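Local coordinates for protein glutamine synthetase (Streptomyces coelicolor, PDB 4BAX) that belongs to the glutamine synthetase family, with a beta-grasp domain and a catalytic domain in each chain, in an assembly of ten protein chains, at residues W10-T14 with S46-A50; Q115-K121 with E212-L217; T249-L254 with T333-L338. All blocks are in the same frame, centred on the assembly; numbering follows the deposited sequence.

Contact 1: W10-T14 with S46-A50; sequences WIDGT and STNQA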
loop_
_atom_site.group_PDB
_atom_site.type_symbol
_atom_site.label_atom_id
_atom_site.label_comp_id
_atom_site.label_asym_id
_atom_site.label_seq_id
_atom_site.Cartn_x
_atom_site.Cartn_y
_atom_site.Cartn_z
ATOM N N TRP A 10 -24.770 -29.750 15.741
ATOM C CA TRP A 10 -24.799 -31.146 15.341
ATOM C C TRP A 10 -23.679 -31.450 14.354
ATOM O O TRP A 10 -22.974 -30.536 13.930
ATOM C CB TRP A 10 -26.173 -31.573 14.806
ATOM C CG TRP A 10 -26.526 -31.050 13.428
ATOM C CD1 TRP A 10 -26.400 -31.724 12.244
ATOM C CD2 TRP A 10 -27.087 -29.768 13.099
ATOM N NE1 TRP A 10 -26.841 -30.939 11.199
ATOM C CE2 TRP A 10 -27.267 -29.737 11.693
ATOM C CE3 TRP A 10 -27.443 -28.642 13.848
ATOM C CZ2 TRP A 10 -27.794 -28.627 11.025
ATOM C CZ3 TRP A 10 -27.969 -27.530 13.175
ATOM C CH2 TRP A 10 -28.140 -27.536 11.783
ATOM N N ILE A 11 -23.495 -32.736 14.047
ATOM C CA ILE A 11 -22.501 -33.203 13.091
ATOM C C ILE A 11 -23.224 -33.685 11.838
ATOM O O ILE A 11 -24.207 -34.416 11.925
ATOM C CB ILE A 11 -21.645 -34.312 13.693
ATOM C CG1 ILE A 11 -20.734 -33.715 14.763
ATOM C CG2 ILE A 11 -20.770 -34.984 12.641
ATOM C CD1 ILE A 11 -21.029 -34.236 16.130
ATOM N N ASP A 12 -22.739 -33.262 10.672
ATOM C CA ASP A 12 -23.397 -33.614 9.419
ATOM C C ASP A 12 -22.970 -34.971 8.820
ATOM O O ASP A 12 -22.367 -35.814 9.495
ATOM C CB ASP A 12 -23.364 -32.464 8.400
ATOM C CG ASP A 12 -21.986 -32.217 7.815
ATOM O OD1 ASP A 12 -21.090 -33.081 7.936
ATOM O OD2 ASP A 12 -21.785 -31.117 7.256
ATOM N N GLY A 13 -23.345 -35.190 7.567
ATOM C CA GLY A 13 -23.016 -36.415 6.875
ATOM C C GLY A 13 -21.988 -36.212 5.779
ATOM O O GLY A 13 -21.917 -37.026 4.849
ATOM N N THR A 14 -21.199 -35.139 5.881
ATOM C CA THR A 14 -20.157 -34.854 4.887
ATOM C C THR A 14 -19.092 -35.937 4.857
ATOM O O THR A 14 -18.750 -36.523 5.898
ATOM C CB THR A 14 -19.500 -33.457 5.085
ATOM O OG1 THR A 14 -20.503 -32.438 5.185
ATOM C CG2 THR A 14 -18.587 -33.125 3.911
ATOM N N SER A 46 -28.872 -29.533 2.412
ATOM C CA SER A 46 -27.830 -28.541 2.577
ATOM C C SER A 46 -26.618 -29.042 3.373
ATOM O O SER A 46 -25.552 -28.412 3.359
ATOM C CB SER A 46 -28.445 -27.304 3.241
ATOM O OG SER A 46 -29.541 -26.796 2.489
ATOM N N THR A 47 -26.782 -30.171 4.062
ATOM C CA THR A 47 -25.742 -30.660 4.977
ATOM C C THR A 47 -25.123 -32.031 4.644
ATOM O O THR A 47 -24.465 -32.627 5.505
ATOM C CB THR A 47 -26.227 -30.659 6.455
ATOM O OG1 THR A 47 -27.430 -31.430 6.570
ATOM C CG2 THR A 47 -26.500 -29.236 6.926
ATOM N N ASN A 48 -25.349 -32.539 3.430
ATOM C CA ASN A 48 -24.791 -33.837 3.001
ATOM C C ASN A 48 -25.418 -34.997 3.787
ATOM O O ASN A 48 -24.878 -36.102 3.864
ATOM C CB ASN A 48 -23.258 -33.838 3.124
ATOM C CG ASN A 48 -22.594 -32.851 2.168
ATOM O OD1 ASN A 48 -23.060 -32.649 1.049
ATOM N ND2 ASN A 48 -21.555 -32.166 2.646
ATOM N N GLN A 49 -26.570 -34.692 4.373
ATOM C CA GLN A 49 -27.413 -35.636 5.093
ATOM C C GLN A 49 -28.661 -35.850 4.267
ATOM O O GLN A 49 -29.711 -36.288 4.747
ATOM C CB GLN A 49 -27.709 -35.080 6.473
ATOM C CG GLN A 49 -26.489 -35.149 7.359
ATOM C CD GLN A 49 -26.641 -34.352 8.614
ATOM O OE1 GLN A 49 -27.149 -33.234 8.580
ATOM N NE2 GLN A 49 -26.213 -34.915 9.735
ATOM N N ALA A 50 -28.524 -35.468 3.007
ATOM C CA ALA A 50 -29.431 -35.827 1.946
ATOM C C ALA A 50 -28.651 -35.628 0.648
ATOM O O ALA A 50 -28.172 -36.595 0.052
ATOM C CB ALA A 50 -30.659 -34.935 1.965
#
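Trp10 and Gln49 meet indole edge to amide: NE1 of Trp10 gives a weak, bent hydrogen bond to OE1 of Gln49 at 3.5 Å, with ring and amide planes 3° apart. Thr47 reaches the same oxygen from within the loop, its OG1 lying 2.7 Å from Gln49 OE1. Two donors thus converge on OE1, and NE2 is hydrogen-bonded to Ser91 OG, but Gln49 is poorly ordered and its exact setting is uncertain. The backbones add one weak hydrogen bond, Gly13 N to Thr47 O at 3.5 Å.

Asp12 shapes the turn that follows the strand. Asp12 OD1 accepts Thr14 N at 2.9 Å, an Asx turn, and Asp12 OD2 accepts Thr14 OG1 at 2.8 Å, each donor standing above the carboxylate plane. Placing CG between the backbone N and the carbonyl carbon (chi1 72°) carries the carboxylate to these donors. Arg21 forms a salt bridge with OD2 and Lys19 N a hydrogen bond with OD1.

Van der Waals contacts fill in the rest. Asp12 CB lies 3.9 Å from Thr47 CB, Gln49 CG lies against the backbone of Gly13, and Asn48 CB sits against that of Thr14.

The contact ties the end of strand 3-11 to the loop between strands 40-43 and 56-66 in the beta-grasp domain. Trp10 stacks on Phe42 of strand 40-43 and touches strands 20-28 and 75-82, while Tyr141 of the second subunit packs on Thr47.

Contact 2: Q115-K121 with E212-L217; sequences QEYTFFK and EVSATL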
loop_
_atom_site.group_PDB
_atom_site.type_symbol
_atom_site.label_atom_id
_atom_site.label_comp_id
_atom_site.label_asym_id
_atom_site.label_seq_id
_atom_site.Cartn_x
_atom_site.Cartn_y
_atom_site.Cartn_z
ATOM N N GLN A 115 -5.987 -33.379 21.817
ATOM C CA GLN A 115 -6.499 -32.914 20.545
ATOM C C GLN A 115 -5.634 -31.837 19.959
ATOM O O GLN A 115 -5.495 -30.744 20.512
ATOM C CB GLN A 115 -7.918 -32.375 20.727
ATOM C CG GLN A 115 -8.452 -31.611 19.521
ATOM C CD GLN A 115 -8.920 -32.519 18.365
ATOM O OE1 GLN A 115 -9.958 -33.219 18.455
ATOM N NE2 GLN A 115 -8.170 -32.483 17.261
ATOM N N GLU A 116 -5.052 -32.160 18.813
ATOM C CA GLU A 116 -4.168 -31.228 18.152
ATOM C C GLU A 116 -4.875 -30.479 17.019
ATOM O O GLU A 116 -5.845 -30.973 16.428
ATOM C CB GLU A 116 -2.924 -31.963 17.628
ATOM C CG GLU A 116 -2.069 -32.572 18.752
ATOM C CD GLU A 116 -0.816 -33.300 18.247
ATOM O OE1 GLU A 116 -0.770 -33.667 17.046
ATOM O OE2 GLU A 116 0.134 -33.476 19.055
ATOM N N TYR A 117 -4.369 -29.287 16.720
ATOM C CA TYR A 117 -4.892 -28.487 15.632
ATOM C C TYR A 117 -3.847 -27.488 15.198
ATOM O O TYR A 117 -2.958 -27.146 15.983
ATOM C CB TYR A 117 -6.175 -27.771 16.047
ATOM C CG TYR A 117 -5.996 -26.872 17.264
ATOM C CD1 TYR A 117 -6.001 -27.395 18.554
ATOM C CD2 TYR A 117 -5.815 -25.507 17.125
ATOM C CE1 TYR A 117 -5.837 -26.585 19.657
ATOM C CE2 TYR A 117 -5.651 -24.692 18.237
ATOM C CZ TYR A 117 -5.667 -25.235 19.493
ATOM O OH TYR A 117 -5.505 -24.407 20.582
ATOM N N THR A 118 -4.002 -26.964 13.986
ATOM C CA THR A 118 -3.066 -25.987 13.432
ATOM C C THR A 118 -3.809 -24.735 12.981
ATOM O O THR A 118 -4.839 -24.839 12.299
ATOM C CB THR A 118 -2.260 -26.600 12.249
ATOM O OG1 THR A 118 -1.817 -27.927 12.600
ATOM C CG2 THR A 118 -1.048 -25.731 11.898
ATOM N N PHE A 119 -3.296 -23.564 13.361
ATOM C CA PHE A 119 -3.865 -22.288 12.902
ATOM C C PHE A 119 -3.483 -21.916 11.472
ATOM O O PHE A 119 -2.322 -22.065 11.060
ATOM C CB PHE A 119 -3.492 -21.132 13.835
ATOM C CG PHE A 119 -4.234 -21.139 15.128
ATOM C CD1 PHE A 119 -5.598 -21.299 15.149
ATOM C CD2 PHE A 119 -3.548 -21.029 16.348
ATOM C CE1 PHE A 119 -6.284 -21.327 16.368
ATOM C CE2 PHE A 119 -4.224 -21.066 17.561
ATOM C CZ PHE A 119 -5.596 -21.213 17.569
ATOM N N PHE A 120 -4.443 -21.346 10.748
ATOM C CA PHE A 120 -4.186 -20.882 9.393
ATOM C C PHE A 120 -4.750 -19.482 9.232
ATOM O O PHE A 120 -5.765 -19.134 9.842
ATOM C CB PHE A 120 -4.834 -21.816 8.364
ATOM C CG PHE A 120 -3.929 -22.907 7.866
ATOM C CD1 PHE A 120 -3.554 -23.958 8.702
ATOM C CD2 PHE A 120 -3.421 -22.873 6.566
ATOM C CE1 PHE A 120 -2.696 -24.965 8.245
ATOM C CE2 PHE A 120 -2.567 -23.888 6.095
ATOM C CZ PHE A 120 -2.207 -24.934 6.946
ATOM N N LYS A 121 -4.080 -18.675 8.423
ATOM C CA LYS A 121 -4.643 -17.415 7.983
ATOM C C LYS A 121 -4.774 -17.492 6.453
ATOM O O LYS A 121 -3.789 -17.328 5.706
ATOM C CB LYS A 121 -3.750 -16.249 8.401
ATOM C CG LYS A 121 -4.280 -14.944 7.843
ATOM C CD LYS A 121 -5.124 -14.177 8.846
ATOM C CE LYS A 121 -6.110 -13.243 8.114
ATOM N NZ LYS A 121 -6.662 -12.127 8.944
ATOM N N GLU A 212 -10.222 -13.603 13.551
ATOM C CA GLU A 212 -10.018 -13.675 12.096
ATOM C C GLU A 212 -8.982 -14.699 11.683
ATOM O O GLU A 212 -8.258 -14.464 10.718
ATOM C CB GLU A 212 -9.661 -12.319 11.500
ATOM C CG GLU A 212 -10.783 -11.340 11.430
ATOM C CD GLU A 212 -10.284 -9.969 11.018
ATOM O OE1 GLU A 212 -9.099 -9.624 11.295
ATOM O OE2 GLU A 212 -11.085 -9.240 10.395
ATOM N N VAL A 213 -8.915 -15.831 12.385
ATOM C CA VAL A 213 -8.017 -16.912 11.974
ATOM C C VAL A 213 -8.805 -18.190 11.871
ATOM O O VAL A 213 -9.963 -18.251 12.287
ATOM C CB VAL A 213 -6.793 -17.111 12.929
ATOM C CG1 VAL A 213 -6.055 -15.789 13.178
ATOM C CG2 VAL A 213 -7.227 -17.764 14.245
ATOM N N SER A 214 -8.154 -19.217 11.344
ATOM C CA SER A 214 -8.798 -20.496 11.149
ATOM C C SER A 214 -8.040 -21.579 11.889
ATOM O O SER A 214 -6.817 -21.478 12.081
ATOM C CB SER A 214 -8.838 -20.840 9.668
ATOM O OG SER A 214 -9.770 -20.016 8.995
ATOM N N ALA A 215 -8.767 -22.632 12.255
ATOM C CA ALA A 215 -8.165 -23.814 12.831
ATOM C C ALA A 215 -8.516 -24.996 11.940
ATOM O O ALA A 215 -9.606 -25.043 11.359
ATOM C CB ALA A 215 -8.677 -24.038 14.248
ATOM N N THR A 216 -7.570 -25.920 11.797
ATOM C CA THR A 216 -7.791 -27.127 11.016
ATOM C C THR A 216 -7.385 -28.366 11.785
ATOM O O THR A 216 -6.431 -28.323 12.575
ATOM C CB THR A 216 -7.090 -27.066 9.626
ATOM O OG1 THR A 216 -7.576 -28.143 8.810
ATOM C CG2 THR A 216 -5.611 -27.229 9.778
ATOM N N LEU A 217 -8.141 -29.446 11.589
ATOM C CA LEU A 217 -7.828 -30.729 12.203
ATOM C C LEU A 217 -7.236 -31.641 11.126
ATOM O O LEU A 217 -7.191 -32.857 11.302
ATOM C CB LEU A 217 -9.057 -31.367 12.851
ATOM C CG LEU A 217 -9.670 -30.609 14.030
ATOM C CD1 LEU A 217 -10.750 -31.446 14.816
ATOM C CD2 LEU A 217 -8.571 -30.107 14.952
HETATM O O HOH W 1 -3.861 -29.790 11.714
#
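Thr118 and Phe120 pair with Thr216 and Ser214 where strand 214-216 joins strand 110-121, an antiparallel pairing within the mixed sheet of the catalytic domain. Thr118 and Thr216 exchange backbone hydrogen bonds, Thr118 N to Thr216 O at 3.1 Å and Thr216 N to Thr118 O at 3.0 Å. The second hydrogen-bonded pair adds Phe120 N to Ser214 O at 2.7 Å and Ser214 N to Phe120 O at 2.8 Å. Between them, Phe119 and Ala215 form a non-hydrogen-bonded pair.

On the face of Phe119 and Ala215, the Phe119 ring places CD1 4.0 Å from Val213 CG2, and Tyr117 CD2 sits above one face of that ring, offset toward its rim. Helices 152-164 and 190-210 close over these groups. The other face carries Thr118, Thr216 and Phe120, with Thr216 CG2 beside the Phe120 ring. A water accepts from Thr118 OG1 and donates to Thr216 O, linking the two strands again. Ser214 OG is hydrogen-bonded to Asp147 of the second subunit.

At one end Leu217 CD2 lies 3.5 Å from Tyr117 CB and also against the amide of Gln115, whose NE2 donates to Glu116 O at 2.9 Å in its own amide plane. At the other, the Schellman motif ending helix 190-210 presents Glu212 O to Lys121 NZ, a weak bond at 3.3 Å.

Four backbone bonds carry the pairing, and side-chain chemistry distinguishes its two faces: an apolar one turned to helices and a more polar one bridged by water, with a weak charged fringe where Lys121 and Glu212 probably attract each other without a salt bridge.

Contact 3: T249-L254 with T333-L338; sequences TAAESL and TCCTAL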
loop_
_atom_site.group_PDB
_atom_site.type_symbol
_atom_site.label_atom_id
_atom_site.label_comp_id
_atom_site.label_asym_id
_atom_site.label_seq_id
_atom_site.Cartn_x
_atom_site.Cartn_y
_atom_site.Cartn_z
ATOM N N THR A 249 -3.166 -57.302 27.858
ATOM C CA THR A 249 -4.245 -57.878 27.059
ATOM C C THR A 249 -4.850 -56.832 26.125
ATOM O O THR A 249 -5.045 -57.084 24.928
ATOM C CB THR A 249 -5.381 -58.444 27.965
ATOM O OG1 THR A 249 -4.835 -59.305 28.978
ATOM C CG2 THR A 249 -6.412 -59.211 27.145
ATOM N N ALA A 250 -5.092 -55.636 26.663
ATOM C CA ALA A 250 -5.647 -54.564 25.861
ATOM C C ALA A 250 -4.691 -54.213 24.716
ATOM O O ALA A 250 -5.112 -54.219 23.555
ATOM C CB ALA A 250 -5.959 -53.333 26.738
ATOM N N ALA A 251 -3.397 -54.070 25.013
ATOM C CA ALA A 251 -2.400 -53.737 23.986
ATOM C C ALA A 251 -2.271 -54.833 22.941
ATOM O O ALA A 251 -2.148 -54.546 21.753
ATOM C CB ALA A 251 -1.024 -53.409 24.615
ATOM N N GLU A 252 -2.315 -56.086 23.371
ATOM C CA GLU A 252 -2.261 -57.187 22.418
ATOM C C GLU A 252 -3.525 -57.296 21.539
ATOM O O GLU A 252 -3.435 -57.597 20.341
ATOM C CB GLU A 252 -1.949 -58.523 23.115
ATOM C CG GLU A 252 -0.657 -58.541 23.912
ATOM C CD GLU A 252 0.370 -59.460 23.317
ATOM O OE1 GLU A 252 0.067 -60.669 23.250
ATOM O OE2 GLU A 252 1.470 -58.990 22.929
ATOM N N SER A 253 -4.683 -56.988 22.128
ATOM C CA SER A 253 -5.965 -57.089 21.427
ATOM C C SER A 253 -5.984 -56.213 20.180
ATOM O O SER A 253 -6.610 -56.572 19.183
ATOM C CB SER A 253 -7.126 -56.691 22.350
ATOM O OG SER A 253 -7.221 -55.287 22.474
ATOM N N LEU A 254 -5.287 -55.078 20.241
ATOM C CA LEU A 254 -5.220 -54.126 19.131
ATOM C C LEU A 254 -4.385 -54.650 17.957
ATOM O O LEU A 254 -4.479 -54.134 16.822
ATOM C CB LEU A 254 -4.716 -52.755 19.614
ATOM C CG LEU A 254 -5.656 -52.023 20.576
ATOM C CD1 LEU A 254 -4.962 -50.931 21.395
ATOM C CD2 LEU A 254 -6.817 -51.438 19.758
ATOM N N THR A 333 -13.002 -53.497 20.684
ATOM C CA THR A 333 -11.863 -54.383 20.588
ATOM C C THR A 333 -11.293 -54.783 21.946
ATOM O O THR A 333 -11.267 -55.967 22.294
ATOM C CB THR A 333 -10.762 -53.757 19.685
ATOM O OG1 THR A 333 -11.263 -53.579 18.349
ATOM C CG2 THR A 333 -9.483 -54.603 19.681
ATOM N N CYS A 334 -10.934 -53.796 22.755
ATOM C CA CYS A 334 -10.253 -54.066 24.013
ATOM C C CYS A 334 -11.122 -54.742 25.075
ATOM O O CYS A 334 -10.727 -55.772 25.637
ATOM C CB CYS A 334 -9.641 -52.776 24.573
ATOM S SG CYS A 334 -8.433 -51.992 23.487
ATOM N N CYS A 335 -12.313 -54.183 25.306
ATOM C CA CYS A 335 -13.211 -54.675 26.354
ATOM C C CYS A 335 -13.687 -56.095 26.068
ATOM O O CYS A 335 -13.873 -56.907 26.978
ATOM C CB CYS A 335 -14.419 -53.745 26.523
ATOM S SG CYS A 335 -14.091 -52.150 27.282
ATOM N N THR A 336 -13.863 -56.390 24.784
ATOM C CA THR A 336 -14.251 -57.724 24.366
ATOM C C THR A 336 -13.128 -58.705 24.669
ATOM O O THR A 336 -13.357 -59.767 25.247
ATOM C CB THR A 336 -14.569 -57.768 22.863
ATOM O OG1 THR A 336 -15.824 -57.115 22.628
ATOM C CG2 THR A 336 -14.640 -59.190 22.361
ATOM N N ALA A 337 -11.904 -58.319 24.324
ATOM C CA ALA A 337 -10.774 -59.181 24.584
ATOM C C ALA A 337 -10.570 -59.370 26.081
ATOM O O ALA A 337 -10.254 -60.479 26.510
ATOM C CB ALA A 337 -9.527 -58.630 23.936
ATOM N N LEU A 338 -10.808 -58.325 26.873
ATOM C CA LEU A 338 -10.673 -58.410 28.342
ATOM C C LEU A 338 -11.747 -59.299 28.974
ATOM O O LEU A 338 -11.512 -59.993 29.969
ATOM C CB LEU A 338 -10.662 -57.012 28.983
ATOM C CG LEU A 338 -9.441 -56.139 28.663
ATOM C CD1 LEU A 338 -9.716 -54.652 28.912
ATOM C CD2 LEU A 338 -8.245 -56.622 29.483
#
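Ser253 and Cys334 bury the largest single shares of this helix-to-helix contact, followed by Thr249 one turn earlier. The side chain of Ser253 enters between Cys334 and Ala337: its CB lies 3.5 Å from Ala337 CB, while its OG passes over Cys334, 3.6 Å from the CA and 3.7 Å from the SG. That hydroxyl stays within its own helix, Ser253 OG donating to Ala250 O at 2.6 Å in the carbonyl plane, on a lone pair. With OG lodged between the backbone N and the carbonyl carbon (chi1 78°), the hydroxyl folds back on the preceding turn and finds its acceptor there.

Cys334 SG occupies a setting made by three residues of 249-254. Leu254 brings its CG to 4.0 Å from the sulfur, and Ala250 CB lies near it, with Ser253 OG also close by. Thr333 extends the packing with its methyl: CG2 rests 3.5 Å from Ser253 O and also meets Leu254 CD2, while its OG1 hydrogen-bonds His263.

Thr249 turns CB and CG2 toward Leu338, whose CD2 lies 3.7 Å from Thr249 CB. Its OG1 points elsewhere, to Gln343 and Asp245 O, leaving the carbon side of the residue to the contact. No hydrogen bond crosses between the segments; small and branched side chains do the work, and the local axes come within 8.5 Å at 122°.

Helix 244-253 thus leans across helix 323-341, which makes a wider pi-type turn at 333-335. Helix 238-242 reaches Ala250 and Leu338 through Met240, and helix 259-264 borders Leu254 and Thr333.

The three contacts follow one another along the chain, each closing before the next opens. Contact 1 lies in the beta-grasp domain and contact 2 in the sheet of the catalytic domain; their centres are about 22 Å apart and their nearest atoms about 10 Å. Both touch the second subunit, so they sit where the fold of one chain meets its neighbour. Contact 3 joins two helices about 33 Å from contact 1 and about 34 Å from contact 2, centre to centre, on the opposite side of the chain's centre from contact 2, and no other chain reaches its segments. The contacts thus join separate parts of the fold, two beside a subunit interface and one within the chain.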